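Local coordinates for protein branched-chain alpha-ketoacid decarboxylase (Lactococcus lactis, PDB 2VBF) that probably decarboxylates branched-chain and aromatic alpha-keto acids to aldehydes, using thiamine diphosphate and a magnesium ion as cofactors, at residues Asp515-Lys520 and Asn540-Ile545; Glu443-Leu448 and Glu534-Val539; Ala156-Thr161 and Asp170-Gln175; Pro115-Val120 and Lys181-Asn186. All coordinates share one frame; numbering follows the deposited sequence.

Interaction 1: Asp515-Lys520 and Asn540-Ile545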
loop_
_atom_site.group_PDB
_atom_site.type_symbol
_atom_site.label_atom_id
_atom_site.label_comp_id
_atom_site.label_asym_id
_atom_site.label_seq_id
_atom_site.Cartn_x
_atom_site.Cartn_y
_atom_site.Cartn_z
ATOM N N ASP A 515 12.454 25.069 -15.434
ATOM C CA ASP A 515 12.915 24.496 -16.706
ATOM C C ASP A 515 12.575 22.998 -16.850
ATOM O O ASP A 515 12.871 22.389 -17.879
ATOM C CB ASP A 515 14.418 24.720 -16.903
ATOM C CG ASP A 515 15.263 23.988 -15.886
ATOM O OD1 ASP A 515 15.046 24.195 -14.675
ATOM O OD2 ASP A 515 16.162 23.219 -16.294
ATOM N N ARG A 516 11.967 22.417 -15.820
ATOM C CA ARG A 516 11.574 20.997 -15.826
ATOM C C ARG A 516 10.049 20.870 -15.796
ATOM O O ARG A 516 9.443 20.215 -16.652
ATOM C CB ARG A 516 12.204 20.282 -14.619
ATOM C CG ARG A 516 11.751 18.831 -14.389
ATOM C CD ARG A 516 12.627 17.816 -15.115
ATOM N NE ARG A 516 12.719 18.105 -16.549
ATOM C CZ ARG A 516 11.844 17.724 -17.478
ATOM N NH1 ARG A 516 10.763 17.011 -17.177
ATOM N NH2 ARG A 516 12.053 18.067 -18.742
ATOM N N VAL A 517 9.436 21.501 -14.804
ATOM C CA VAL A 517 7.981 21.493 -14.645
ATOM C C VAL A 517 7.403 22.899 -14.696
ATOM O O VAL A 517 7.886 23.793 -13.989
ATOM C CB VAL A 517 7.553 20.865 -13.304
ATOM C CG1 VAL A 517 6.029 20.695 -13.265
ATOM C CG2 VAL A 517 8.264 19.533 -13.095
ATOM N N VAL A 518 6.375 23.076 -15.518
ATOM C CA VAL A 518 5.576 24.299 -15.546
ATOM C C VAL A 518 4.262 24.058 -14.800
ATOM O O VAL A 518 3.455 23.190 -15.189
ATOM C CB VAL A 518 5.265 24.734 -16.981
ATOM C CG1 VAL A 518 4.442 26.012 -16.975
ATOM C CG2 VAL A 518 6.564 24.921 -17.771
ATOM N N SER A 519 4.040 24.836 -13.745
ATOM C CA SER A 519 2.838 24.695 -12.920
ATOM C C SER A 519 1.862 25.849 -13.119
ATOM O O SER A 519 2.279 27.002 -13.263
ATOM C CB SER A 519 3.229 24.562 -11.450
ATOM O OG SER A 519 4.081 23.434 -11.277
ATOM N N LYS A 520 0.570 25.522 -13.107
ATOM C CA LYS A 520 -0.508 26.451 -13.428
ATOM C C LYS A 520 -1.721 26.224 -12.542
ATOM O O LYS A 520 -1.961 25.103 -12.113
ATOM C CB LYS A 520 -0.984 26.248 -14.871
ATOM C CG LYS A 520 0.070 26.339 -15.939
ATOM C CD LYS A 520 0.506 27.766 -16.169
ATOM C CE LYS A 520 1.367 27.872 -17.416
ATOM N NZ LYS A 520 1.775 29.279 -17.660
ATOM N N ASN A 540 9.100 19.546 -24.284
ATOM C CA ASN A 540 10.314 19.282 -23.507
ATOM C C ASN A 540 10.201 19.568 -22.013
ATOM O O ASN A 540 11.206 19.511 -21.289
ATOM C CB ASN A 540 11.489 20.058 -24.102
ATOM C CG ASN A 540 11.829 19.607 -25.513
ATOM O OD1 ASN A 540 12.046 18.422 -25.768
ATOM N ND2 ASN A 540 11.859 20.553 -26.438
ATOM N N ARG A 541 8.991 19.869 -21.552
ATOM C CA ARG A 541 8.745 20.028 -20.119
ATOM C C ARG A 541 7.455 19.334 -19.696
ATOM O O ARG A 541 6.557 19.110 -20.502
ATOM C CB ARG A 541 8.709 21.512 -19.730
ATOM C CG ARG A 541 10.119 22.157 -19.651
ATOM C CD ARG A 541 10.067 23.591 -19.150
ATOM N NE ARG A 541 9.321 24.443 -20.062
ATOM C CZ ARG A 541 9.098 25.743 -19.868
ATOM N NH1 ARG A 541 9.562 26.353 -18.788
ATOM N NH2 ARG A 541 8.406 26.435 -20.759
ATOM N N MET A 542 7.399 18.993 -18.414
ATOM C CA MET A 542 6.214 18.446 -17.782
ATOM C C MET A 542 5.303 19.615 -17.410
ATOM O O MET A 542 5.782 20.689 -17.026
ATOM C CB MET A 542 6.611 17.664 -16.520
ATOM C CG MET A 542 5.469 17.009 -15.770
ATOM S SD MET A 542 6.104 15.890 -14.509
ATOM C CE MET A 542 4.767 15.969 -13.326
ATOM N N TYR A 543 3.999 19.408 -17.530
ATOM C CA TYR A 543 3.023 20.402 -17.117
ATOM C C TYR A 543 2.188 19.858 -15.956
ATOM O O TYR A 543 1.780 18.694 -15.969
ATOM C CB TYR A 543 2.158 20.851 -18.299
ATOM C CG TYR A 543 2.902 21.867 -19.120
ATOM C CD1 TYR A 543 4.012 21.491 -19.873
ATOM C CD2 TYR A 543 2.545 23.212 -19.100
ATOM C CE1 TYR A 543 4.737 22.424 -20.605
ATOM C CE2 TYR A 543 3.261 24.152 -19.831
ATOM C CZ TYR A 543 4.351 23.751 -20.583
ATOM O OH TYR A 543 5.067 24.681 -21.298
ATOM N N TRP A 544 1.989 20.709 -14.951
ATOM C CA TRP A 544 1.278 20.365 -13.723
ATOM C C TRP A 544 0.191 21.422 -13.502
ATOM O O TRP A 544 0.465 22.532 -13.035
ATOM C CB TRP A 544 2.265 20.339 -12.570
ATOM C CG TRP A 544 1.743 19.751 -11.303
ATOM C CD1 TRP A 544 1.267 20.426 -10.207
ATOM C CD2 TRP A 544 1.660 18.356 -10.980
ATOM N NE1 TRP A 544 0.901 19.533 -9.232
ATOM C CE2 TRP A 544 1.124 18.258 -9.680
ATOM C CE3 TRP A 544 1.976 17.182 -11.671
ATOM C CZ2 TRP A 544 0.902 17.029 -9.049
ATOM C CZ3 TRP A 544 1.758 15.963 -11.045
ATOM C CH2 TRP A 544 1.225 15.900 -9.741
ATOM N N ILE A 545 -1.036 21.070 -13.868
ATOM C CA ILE A 545 -2.107 22.028 -14.034
ATOM C C ILE A 545 -3.232 21.747 -13.061
ATOM O O ILE A 545 -3.952 20.751 -13.198
ATOM C CB ILE A 545 -2.648 21.986 -15.479
ATOM C CG1 ILE A 545 -1.526 22.300 -16.475
ATOM C CG2 ILE A 545 -3.830 22.938 -15.650
ATOM C CD1 ILE A 545 -1.805 21.767 -17.876
HETATM O O HOH W 1 13.176 20.764 -19.949
#
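Val518 packs its isopropyl group against two flat side chains of the partner segment, Arg541 just before the strand and Tyr543 within it, where a beta-alpha-beta crossover (strand 517-522, helix 525-537, strand 542-548) brings its two strands side by side at the edge of the parallel sheet of the C-terminal thiamine diphosphate-binding domain. Val518 CB sits over one face of the Tyr543 ring, 3.8 Å from its centroid, a CH-pi contact, while Val518 CG2 lies over the centre of the Arg541 guanidinium, 3.4 Å from Arg541 CZ. With CG1 anti to the backbone N (chi1 -180°), Val518 places CG2 beside that N, where it meets the guanidinium. Across the sheet from Val518 and Tyr543, Val517 CG1 meets Trp544 CB at 3.8 Å, the two side chains running side by side. Main-chain bonds set this register: Val518 N donates to Met542 O at 2.9 Å, nearly straight at 167°, and Trp544 N returns one to Val518 O at 2.9 Å. Met542 N to Arg516 O and Lys520 N to Trp544 O extend the pairing in either direction. Farther out, Asp538 holds both flat groups, salt-bridged to Arg541 NE and hydrogen-bonded to Tyr543 OH, which should restrain them around the valine. Lys520 leads away to a salt bridge with Glu534, and Trp544 NE1 is hydrogen-bonded to Tyr503 O. Before the strands pair, a water donates to Asp515 O at 2.6 Å and to Asn540 O at 2.7 Å, joining the two loops.

Interaction 2: Glu443-Leu448 and Glu534-Val539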
loop_
_atom_site.group_PDB
_atom_site.type_symbol
_atom_site.label_atom_id
_atom_site.label_comp_id
_atom_site.label_asym_id
_atom_site.label_seq_id
_atom_site.Cartn_x
_atom_site.Cartn_y
_atom_site.Cartn_z
ATOM N N GLU A 443 7.502 8.447 -27.082
ATOM C CA GLU A 443 6.988 9.134 -28.267
ATOM C C GLU A 443 5.487 9.430 -28.210
ATOM O O GLU A 443 4.963 10.136 -29.082
ATOM C CB GLU A 443 7.302 8.335 -29.540
ATOM C CG GLU A 443 8.770 7.906 -29.688
ATOM C CD GLU A 443 9.741 9.070 -29.752
ATOM O OE1 GLU A 443 9.333 10.189 -30.133
ATOM O OE2 GLU A 443 10.928 8.862 -29.429
ATOM N N SER A 444 4.789 8.902 -27.201
ATOM C CA SER A 444 3.351 9.131 -27.054
ATOM C C SER A 444 3.154 10.051 -25.860
ATOM O O SER A 444 3.425 9.649 -24.735
ATOM C CB SER A 444 2.588 7.816 -26.850
ATOM O OG SER A 444 1.205 8.068 -26.656
ATOM N N ARG A 445 2.717 11.286 -26.113
ATOM C CA ARG A 445 2.543 12.290 -25.053
ATOM C C ARG A 445 1.376 11.878 -24.170
ATOM O O ARG A 445 0.254 11.756 -24.641
ATOM C CB ARG A 445 2.283 13.696 -25.615
ATOM C CG ARG A 445 2.370 14.849 -24.576
ATOM C CD ARG A 445 3.755 15.448 -24.565
ATOM N NE ARG A 445 4.049 16.350 -23.447
ATOM C CZ ARG A 445 4.085 17.682 -23.515
ATOM N NH1 ARG A 445 3.770 18.321 -24.640
ATOM N NH2 ARG A 445 4.423 18.389 -22.443
ATOM N N HIS A 446 1.659 11.707 -22.885
ATOM C CA HIS A 446 0.648 11.345 -21.907
ATOM C C HIS A 446 -0.017 12.555 -21.274
ATOM O O HIS A 446 0.664 13.485 -20.803
ATOM C CB HIS A 446 1.241 10.433 -20.839
ATOM C CG HIS A 446 1.466 9.036 -21.321
ATOM N ND1 HIS A 446 2.213 8.755 -22.451
ATOM C CD2 HIS A 446 1.045 7.842 -20.838
ATOM C CE1 HIS A 446 2.242 7.444 -22.635
ATOM N NE2 HIS A 446 1.528 6.868 -21.680
ATOM N N LEU A 447 -1.341 12.513 -21.280
ATOM C CA LEU A 447 -2.197 13.475 -20.620
ATOM C C LEU A 447 -2.925 12.744 -19.493
ATOM O O LEU A 447 -3.687 11.810 -19.749
ATOM C CB LEU A 447 -3.211 14.046 -21.610
ATOM C CG LEU A 447 -2.696 15.136 -22.568
ATOM C CD1 LEU A 447 -1.656 14.610 -23.551
ATOM C CD2 LEU A 447 -3.863 15.745 -23.301
ATOM N N LEU A 448 -2.648 13.155 -18.251
ATOM C CA LEU A 448 -3.268 12.583 -17.048
ATOM C C LEU A 448 -4.357 13.479 -16.486
ATOM O O LEU A 448 -4.133 14.665 -16.275
ATOM C CB LEU A 448 -2.216 12.377 -15.958
ATOM C CG LEU A 448 -2.707 11.911 -14.582
ATOM C CD1 LEU A 448 -3.352 10.517 -14.688
ATOM C CD2 LEU A 448 -1.583 11.925 -13.571
ATOM N N GLU A 534 -0.416 25.673 -24.785
ATOM C CA GLU A 534 0.930 25.960 -24.289
ATOM C C GLU A 534 1.630 24.643 -23.955
ATOM O O GLU A 534 2.749 24.385 -24.417
ATOM C CB GLU A 534 0.813 26.864 -23.050
ATOM C CG GLU A 534 2.109 27.302 -22.375
ATOM C CD GLU A 534 1.859 28.011 -21.036
ATOM O OE1 GLU A 534 0.678 28.202 -20.666
ATOM O OE2 GLU A 534 2.842 28.368 -20.355
ATOM N N ALA A 535 0.955 23.811 -23.165
ATOM C CA ALA A 535 1.489 22.498 -22.760
ATOM C C ALA A 535 1.779 21.609 -23.971
ATOM O O ALA A 535 2.897 21.094 -24.115
ATOM C CB ALA A 535 0.513 21.795 -21.804
ATOM N N GLN A 536 0.792 21.457 -24.851
ATOM C CA GLN A 536 0.941 20.625 -26.055
ATOM C C GLN A 536 2.092 21.060 -26.964
ATOM O O GLN A 536 2.792 20.227 -27.539
ATOM C CB GLN A 536 -0.352 20.632 -26.862
ATOM C CG GLN A 536 -1.471 19.891 -26.188
ATOM C CD GLN A 536 -1.353 18.402 -26.346
ATOM O OE1 GLN A 536 -0.251 17.851 -26.416
ATOM N NE2 GLN A 536 -2.493 17.729 -26.398
ATOM N N ALA A 537 2.273 22.369 -27.094
ATOM C CA ALA A 537 3.359 22.929 -27.905
ATOM C C ALA A 537 4.734 22.625 -27.323
ATOM O O ALA A 537 5.672 22.315 -28.055
ATOM C CB ALA A 537 3.172 24.442 -28.049
ATOM N N ASP A 538 4.842 22.697 -25.998
ATOM C CA ASP A 538 6.114 22.571 -25.300
ATOM C C ASP A 538 6.334 21.115 -24.895
ATOM O O ASP A 538 6.002 20.708 -23.783
ATOM C CB ASP A 538 6.100 23.504 -24.083
ATOM C CG ASP A 538 7.373 23.453 -23.263
ATOM O OD1 ASP A 538 8.417 22.939 -23.720
ATOM O OD2 ASP A 538 7.312 23.944 -22.120
ATOM N N VAL A 539 6.906 20.338 -25.808
ATOM C CA VAL A 539 7.117 18.896 -25.595
ATOM C C VAL A 539 8.294 18.554 -24.665
ATOM O O VAL A 539 8.468 17.393 -24.286
ATOM C CB VAL A 539 7.311 18.154 -26.948
ATOM C CG1 VAL A 539 6.124 18.393 -27.865
ATOM C CG2 VAL A 539 8.630 18.583 -27.620
HETATM O O HOH W 2 2.405 17.389 -27.226
#
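Arg445, at the start of strand 445-451, reaches across to the C-terminal end of helix 525-537 and engages carbonyls in its last turn and just beyond it. Its chain bends at chi2 (94°), and the guanidinium arrives among main-chain oxygens. NH1 donates to Ala535 O at 3.0 Å with the N-H...O angle at 146°; NH2 makes a weak, bent bond to Asp538 O at 3.1 Å. A water accepts from Arg445 NH1 at 3.1 Å and donates to both Gln536 O and Gln536 OE1, so one molecule ties the arginine to this glutamine twice. Val539 CA rests over one face of the guanidinium, 3.5 Å from NH1. NE donates to Asn471 O, which helps hold the group in place. The positive charge probably complements the partial negative charge of the helix end. A methionine here would probably leave the carbonyls of Ala535 and Asp538 without these donors and the bridging water with one partner fewer. Two residues on, Leu447 CD2 packs crosswise on the Gln536 amide, 3.9 Å from NE2, which is itself hydrogen-bonded to Glu394. Such strand-to-helix packing belongs to the alpha/beta sandwich of the C-terminal thiamine diphosphate-binding domain, whose helices flank a parallel sheet.

Interaction 3: Ala156-Thr161 and Asp170-Gln175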
loop_
_atom_site.group_PDB
_atom_site.type_symbol
_atom_site.label_atom_id
_atom_site.label_comp_id
_atom_site.label_asym_id
_atom_site.label_seq_id
_atom_site.Cartn_x
_atom_site.Cartn_y
_atom_site.Cartn_z
ATOM N N ALA A 156 1.052 -17.568 -11.868
ATOM C CA ALA A 156 2.087 -18.510 -11.486
ATOM C C ALA A 156 3.010 -17.850 -10.477
ATOM O O ALA A 156 3.139 -16.623 -10.451
ATOM C CB ALA A 156 2.885 -18.949 -12.720
ATOM N N ARG A 157 3.655 -18.673 -9.660
ATOM C CA ARG A 157 4.555 -18.190 -8.622
ATOM C C ARG A 157 5.639 -19.211 -8.335
ATOM O O ARG A 157 5.402 -20.415 -8.472
ATOM C CB ARG A 157 3.765 -17.874 -7.355
ATOM C CG ARG A 157 3.168 -19.067 -6.636
ATOM C CD ARG A 157 1.891 -18.685 -5.907
ATOM N NE ARG A 157 0.893 -18.318 -6.886
ATOM C CZ ARG A 157 0.176 -19.180 -7.606
ATOM N NH1 ARG A 157 0.277 -20.497 -7.436
ATOM N NH2 ARG A 157 -0.678 -18.714 -8.496
ATOM N N THR A 158 6.819 -18.736 -7.943
ATOM C CA THR A 158 7.933 -19.633 -7.646
ATOM C C THR A 158 8.844 -19.107 -6.542
ATOM O O THR A 158 9.075 -17.899 -6.447
ATOM C CB THR A 158 8.781 -19.921 -8.922
ATOM O OG1 THR A 158 9.797 -20.912 -8.640
ATOM C CG2 THR A 158 9.445 -18.653 -9.449
ATOM N N LEU A 159 9.319 -20.029 -5.707
ATOM C CA LEU A 159 10.456 -19.799 -4.814
ATOM C C LEU A 159 11.679 -20.436 -5.465
ATOM O O LEU A 159 11.754 -21.675 -5.577
ATOM C CB LEU A 159 10.221 -20.438 -3.446
ATOM C CG LEU A 159 11.443 -20.516 -2.519
ATOM C CD1 LEU A 159 12.069 -19.124 -2.300
ATOM C CD2 LEU A 159 11.067 -21.182 -1.211
ATOM N N LEU A 160 12.638 -19.613 -5.882
ATOM C CA LEU A 160 13.775 -20.130 -6.618
ATOM C C LEU A 160 14.814 -20.752 -5.678
ATOM O O LEU A 160 14.975 -20.329 -4.528
ATOM C CB LEU A 160 14.447 -19.052 -7.462
ATOM C CG LEU A 160 13.606 -18.318 -8.510
ATOM C CD1 LEU A 160 14.474 -17.279 -9.209
ATOM C CD2 LEU A 160 12.973 -19.285 -9.518
ATOM N N THR A 161 15.476 -21.774 -6.212
ATOM C CA THR A 161 16.671 -22.369 -5.634
ATOM C C THR A 161 17.734 -22.333 -6.719
ATOM O O THR A 161 17.427 -22.163 -7.897
ATOM C CB THR A 161 16.439 -23.843 -5.243
ATOM O OG1 THR A 161 16.297 -24.636 -6.425
ATOM C CG2 THR A 161 15.198 -23.994 -4.355
ATOM N N ASP A 170 11.688 -19.861 -16.377
ATOM C CA ASP A 170 11.106 -20.102 -17.675
ATOM C C ASP A 170 9.642 -20.529 -17.565
ATOM O O ASP A 170 8.822 -20.084 -18.351
ATOM C CB ASP A 170 11.943 -21.129 -18.428
ATOM C CG ASP A 170 13.261 -20.551 -18.914
ATOM O OD1 ASP A 170 13.517 -19.350 -18.679
ATOM O OD2 ASP A 170 14.046 -21.288 -19.546
ATOM N N ARG A 171 9.331 -21.328 -16.551
ATOM C CA ARG A 171 7.970 -21.791 -16.324
ATOM C C ARG A 171 7.053 -20.606 -16.059
ATOM O O ARG A 171 6.010 -20.478 -16.684
ATOM C CB ARG A 171 7.892 -22.750 -15.145
ATOM C CG ARG A 171 6.453 -23.237 -14.851
ATOM C CD ARG A 171 6.383 -24.191 -13.687
ATOM N NE ARG A 171 6.718 -23.601 -12.388
ATOM C CZ ARG A 171 5.898 -22.842 -11.671
ATOM N NH1 ARG A 171 4.694 -22.519 -12.130
ATOM N NH2 ARG A 171 6.293 -22.395 -10.494
ATOM N N VAL A 172 7.446 -19.743 -15.130
ATOM C CA VAL A 172 6.548 -18.649 -14.743
ATOM C C VAL A 172 6.448 -17.590 -15.851
ATOM O O VAL A 172 5.359 -17.089 -16.109
ATOM C CB VAL A 172 6.927 -18.033 -13.363
ATOM C CG1 VAL A 172 7.040 -19.126 -12.287
ATOM C CG2 VAL A 172 8.217 -17.218 -13.453
ATOM N N LEU A 173 7.550 -17.276 -16.534
ATOM C CA LEU A 173 7.512 -16.299 -17.614
ATOM C C LEU A 173 6.800 -16.843 -18.850
ATOM O O LEU A 173 6.194 -16.087 -19.601
ATOM C CB LEU A 173 8.919 -15.798 -17.963
ATOM C CG LEU A 173 9.657 -15.069 -16.835
ATOM C CD1 LEU A 173 11.032 -14.618 -17.285
ATOM C CD2 LEU A 173 8.864 -13.869 -16.326
ATOM N N SER A 174 6.886 -18.157 -19.066
ATOM C CA SER A 174 6.095 -18.795 -20.117
ATOM C C SER A 174 4.605 -18.650 -19.803
ATOM O O SER A 174 3.808 -18.379 -20.708
ATOM C CB SER A 174 6.487 -20.268 -20.276
ATOM O OG SER A 174 7.778 -20.372 -20.855
ATOM N N GLN A 175 4.237 -18.789 -18.527
ATOM C CA GLN A 175 2.853 -18.544 -18.093
ATOM C C GLN A 175 2.464 -17.074 -18.284
ATOM O O GLN A 175 1.341 -16.777 -18.683
ATOM C CB GLN A 175 2.621 -18.985 -16.651
ATOM C CG GLN A 175 1.154 -19.200 -16.284
ATOM C CD GLN A 175 0.499 -20.395 -16.982
ATOM O OE1 GLN A 175 1.143 -21.149 -17.750
ATOM N NE2 GLN A 175 -0.773 -20.600 -16.698
HETATM O O HOH W 3 2.792 -21.502 -10.036
#
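Arg171 and Thr158 share one patch between helix and strand: the arginine extends from helix 165-179 with CG anti to its own N (chi1 179°), bends at chi3, and lays the edge of its guanidinium against the strand. NH2 donates to Arg157 O at 3.0 Å; the oxygen lies close to the guanidinium plane, whereas the donor stands above the plane of the carbonyl. Arg171 NH2 also passes near Thr158 CB at 3.8 Å, and Glu168, one turn back along the helix, serves both residues, salt-bridged to Arg171 NH2 and hydrogen-bonded to Thr158 OG1. A leucine in place of Arg171 would probably leave Arg157 O without this donor and Glu168 without this positive partner. Strand 156-159 and helix 165-179 open a beta-alpha-beta unit that returns through strand 183-188, and here they run nearly antiparallel, at 163°, with the strand at the sheet's edge within the chain. Beside the polar patch the packing turns apolar. Thr158 and Val172 cross at about a right angle, Thr158 CG2 meeting Val172 CG1 at 3.7 Å. Ala156 aims its methyl at the helix, where CB touches Gln175 CB at 3.9 Å and lies 4.2 Å from Val172 CG1. Val172 CG1 also lies over one face of the Arg171 guanidinium, toward its rim. A water accepting from Arg171 NH1 at 3.0 Å and from Arg157 N at 3.0 Å bridges the two segments.

Interaction 4: Pro115-Val120 and Lys181-Asn186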
loop_
_atom_site.group_PDB
_atom_site.type_symbol
_atom_site.label_atom_id
_atom_site.label_comp_id
_atom_site.label_asym_id
_atom_site.label_seq_id
_atom_site.Cartn_x
_atom_site.Cartn_y
_atom_site.Cartn_z
ATOM N N PRO A 115 0.493 -8.146 -17.993
ATOM C CA PRO A 115 1.657 -9.011 -17.858
ATOM C C PRO A 115 2.782 -8.370 -17.059
ATOM O O PRO A 115 3.784 -7.905 -17.621
ATOM C CB PRO A 115 2.038 -9.309 -19.315
ATOM C CG PRO A 115 1.588 -8.126 -20.051
ATOM C CD PRO A 115 0.346 -7.621 -19.361
ATOM N N VAL A 116 2.612 -8.388 -15.735
ATOM C CA VAL A 116 3.593 -7.821 -14.808
ATOM C C VAL A 116 4.278 -8.936 -14.019
ATOM O O VAL A 116 3.614 -9.788 -13.422
ATOM C CB VAL A 116 2.920 -6.833 -13.818
ATOM C CG1 VAL A 116 3.926 -6.282 -12.812
ATOM C CG2 VAL A 116 2.218 -5.702 -14.581
ATOM N N VAL A 117 5.609 -8.916 -14.013
ATOM C CA VAL A 117 6.413 -9.782 -13.152
ATOM C C VAL A 117 6.806 -9.034 -11.871
ATOM O O VAL A 117 7.454 -7.989 -11.936
ATOM C CB VAL A 117 7.728 -10.208 -13.862
ATOM C CG1 VAL A 117 8.471 -11.230 -13.023
ATOM C CG2 VAL A 117 7.413 -10.735 -15.277
ATOM N N GLU A 118 6.426 -9.561 -10.715
ATOM C CA GLU A 118 6.994 -9.084 -9.462
ATOM C C GLU A 118 8.102 -10.013 -9.016
ATOM O O GLU A 118 7.897 -11.207 -8.915
ATOM C CB GLU A 118 5.957 -8.946 -8.363
ATOM C CG GLU A 118 6.591 -8.389 -7.078
ATOM C CD GLU A 118 5.580 -8.020 -6.012
ATOM O OE1 GLU A 118 4.357 -8.233 -6.223
ATOM O OE2 GLU A 118 6.040 -7.519 -4.964
ATOM N N ILE A 119 9.276 -9.442 -8.761
ATOM C CA ILE A 119 10.417 -10.172 -8.230
ATOM C C ILE A 119 10.563 -9.736 -6.781
ATOM O O ILE A 119 10.634 -8.537 -6.504
ATOM C CB ILE A 119 11.721 -9.834 -8.981
ATOM C CG1 ILE A 119 11.591 -10.149 -10.480
ATOM C CG2 ILE A 119 12.919 -10.557 -8.338
ATOM C CD1 ILE A 119 12.659 -9.499 -11.347
ATOM N N VAL A 120 10.573 -10.695 -5.860
ATOM C CA VAL A 120 10.667 -10.407 -4.439
ATOM C C VAL A 120 11.993 -10.958 -3.911
ATOM O O VAL A 120 12.222 -12.164 -3.955
ATOM C CB VAL A 120 9.508 -11.057 -3.666
ATOM C CG1 VAL A 120 9.561 -10.643 -2.187
ATOM C CG2 VAL A 120 8.178 -10.697 -4.303
ATOM N N LYS A 181 -1.226 -12.508 -17.580
ATOM C CA LYS A 181 -1.553 -12.156 -16.196
ATOM C C LYS A 181 -0.249 -12.089 -15.373
ATOM O O LYS A 181 0.788 -12.615 -15.789
ATOM C CB LYS A 181 -2.503 -13.186 -15.577
ATOM C CG LYS A 181 -3.921 -13.195 -16.119
ATOM C CD LYS A 181 -4.679 -14.408 -15.565
ATOM C CE LYS A 181 -6.196 -14.224 -15.664
ATOM N NZ LYS A 181 -6.664 -14.409 -17.072
ATOM N N PRO A 182 -0.288 -11.401 -14.215
ATOM C CA PRO A 182 0.939 -11.263 -13.424
ATOM C C PRO A 182 1.495 -12.579 -12.889
ATOM O O PRO A 182 0.756 -13.523 -12.609
ATOM C CB PRO A 182 0.549 -10.316 -12.278
ATOM C CG PRO A 182 -0.912 -10.222 -12.309
ATOM C CD PRO A 182 -1.420 -10.677 -13.628
ATOM N N VAL A 183 2.814 -12.610 -12.747
ATOM C CA VAL A 183 3.493 -13.725 -12.121
ATOM C C VAL A 183 4.467 -13.195 -11.083
ATOM O O VAL A 183 4.742 -11.990 -11.018
ATOM C CB VAL A 183 4.210 -14.608 -13.146
ATOM C CG1 VAL A 183 3.186 -15.154 -14.148
ATOM C CG2 VAL A 183 5.327 -13.826 -13.851
ATOM N N TYR A 184 4.992 -14.119 -10.292
ATOM C CA TYR A 184 5.681 -13.809 -9.036
ATOM C C TYR A 184 6.904 -14.715 -8.883
ATOM O O TYR A 184 6.797 -15.935 -8.999
ATOM C CB TYR A 184 4.674 -14.014 -7.913
ATOM C CG TYR A 184 5.146 -13.921 -6.471
ATOM C CD1 TYR A 184 4.765 -12.841 -5.672
ATOM C CD2 TYR A 184 5.857 -14.953 -5.864
ATOM C CE1 TYR A 184 5.125 -12.779 -4.325
ATOM C CE2 TYR A 184 6.209 -14.901 -4.519
ATOM C CZ TYR A 184 5.855 -13.804 -3.760
ATOM O OH TYR A 184 6.187 -13.743 -2.422
ATOM N N ILE A 185 8.052 -14.096 -8.611
ATOM C CA ILE A 185 9.335 -14.784 -8.478
ATOM C C ILE A 185 9.970 -14.350 -7.175
ATOM O O ILE A 185 10.290 -13.178 -7.012
ATOM C CB ILE A 185 10.282 -14.457 -9.662
ATOM C CG1 ILE A 185 9.656 -14.909 -10.991
ATOM C CG2 ILE A 185 11.660 -15.074 -9.444
ATOM C CD1 ILE A 185 10.415 -14.447 -12.236
ATOM N N ASN A 186 10.097 -15.288 -6.237
ATOM C CA ASN A 186 10.785 -15.052 -4.974
ATOM C C ASN A 186 12.234 -15.486 -5.192
ATOM O O ASN A 186 12.498 -16.643 -5.521
ATOM C CB ASN A 186 10.070 -15.781 -3.820
ATOM C CG ASN A 186 10.831 -15.740 -2.503
ATOM O OD1 ASN A 186 10.247 -15.492 -1.429
ATOM N ND2 ASN A 186 12.114 -16.026 -2.559
#
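Val117 packs against two residues of the adjoining strand, its CG1 3.8 Å from Ile185 CD1 and its CG2 4.0 Å from Val183 CG2. Ile119 shares this face, and helix 165-179 lies over it, with Val172 against Ile185 and Leu173 and Leu176 against Val117. The reverse face has a single close side-chain contact: Val120 CG2 approaches the Tyr184 ring obliquely, 3.7 Å from CE1. Tyr184, with CG anti to the backbone N (chi1 173°), carries its hydroxyl to Glu99, and Glu118 OE2 pairs with Thr93. These polar ends thus find partners beyond the two strands, toward helix 97-111 and strand 89-94. Side-chain packing is looser at the start, Val116 CB and Pro182 CB standing 4.5 Å apart, although Val116 O comes within 3.3 Å of Pro182 CB. Even so, every touching residue is buried, and neither face is a solvent side. Four main-chain hydrogen bonds hold the strands together along the pairing: Val183 N binds Val116 O, Glu118 N donates to Val183 O at 3.0 Å, Ile185 N to Glu118 O at 2.9 Å, and Val120 N to Ile185 O at 2.8 Å, the last nearly straight at 167°. Parallel strands in register, with helices over both faces, are as expected for the N-terminal, pyrimidine-binding (PYR) domain of thiamine diphosphate enzymes, a six-stranded alpha/beta sandwich with 116-122 and 183-188 as interior neighbours.

Overall arrangement
From the N terminus, interaction 4 opens at 115-120 and closes a long loop at 181-186. Within that loop lies interaction 3, the short closure of strand 156-159 on helix 165-179. The two meet through strand 183-188, which Thr158 joins by main-chain bonds to Tyr184 and Asn186, so strands 116-122, 183-188 and 156-159 become consecutive in one sheet. Much later interactions 2 and 1 cross: 443-448 and 515-520 open in turn, then 534-539 and 540-545 close them in that order. Together they pair strands 517-522 and 542-548 at one edge of a second sheet of the same strand order and fasten helix 525-537 to its strand 445-451. Interactions 2 and 4 remain about 14 Å apart between nearest atoms.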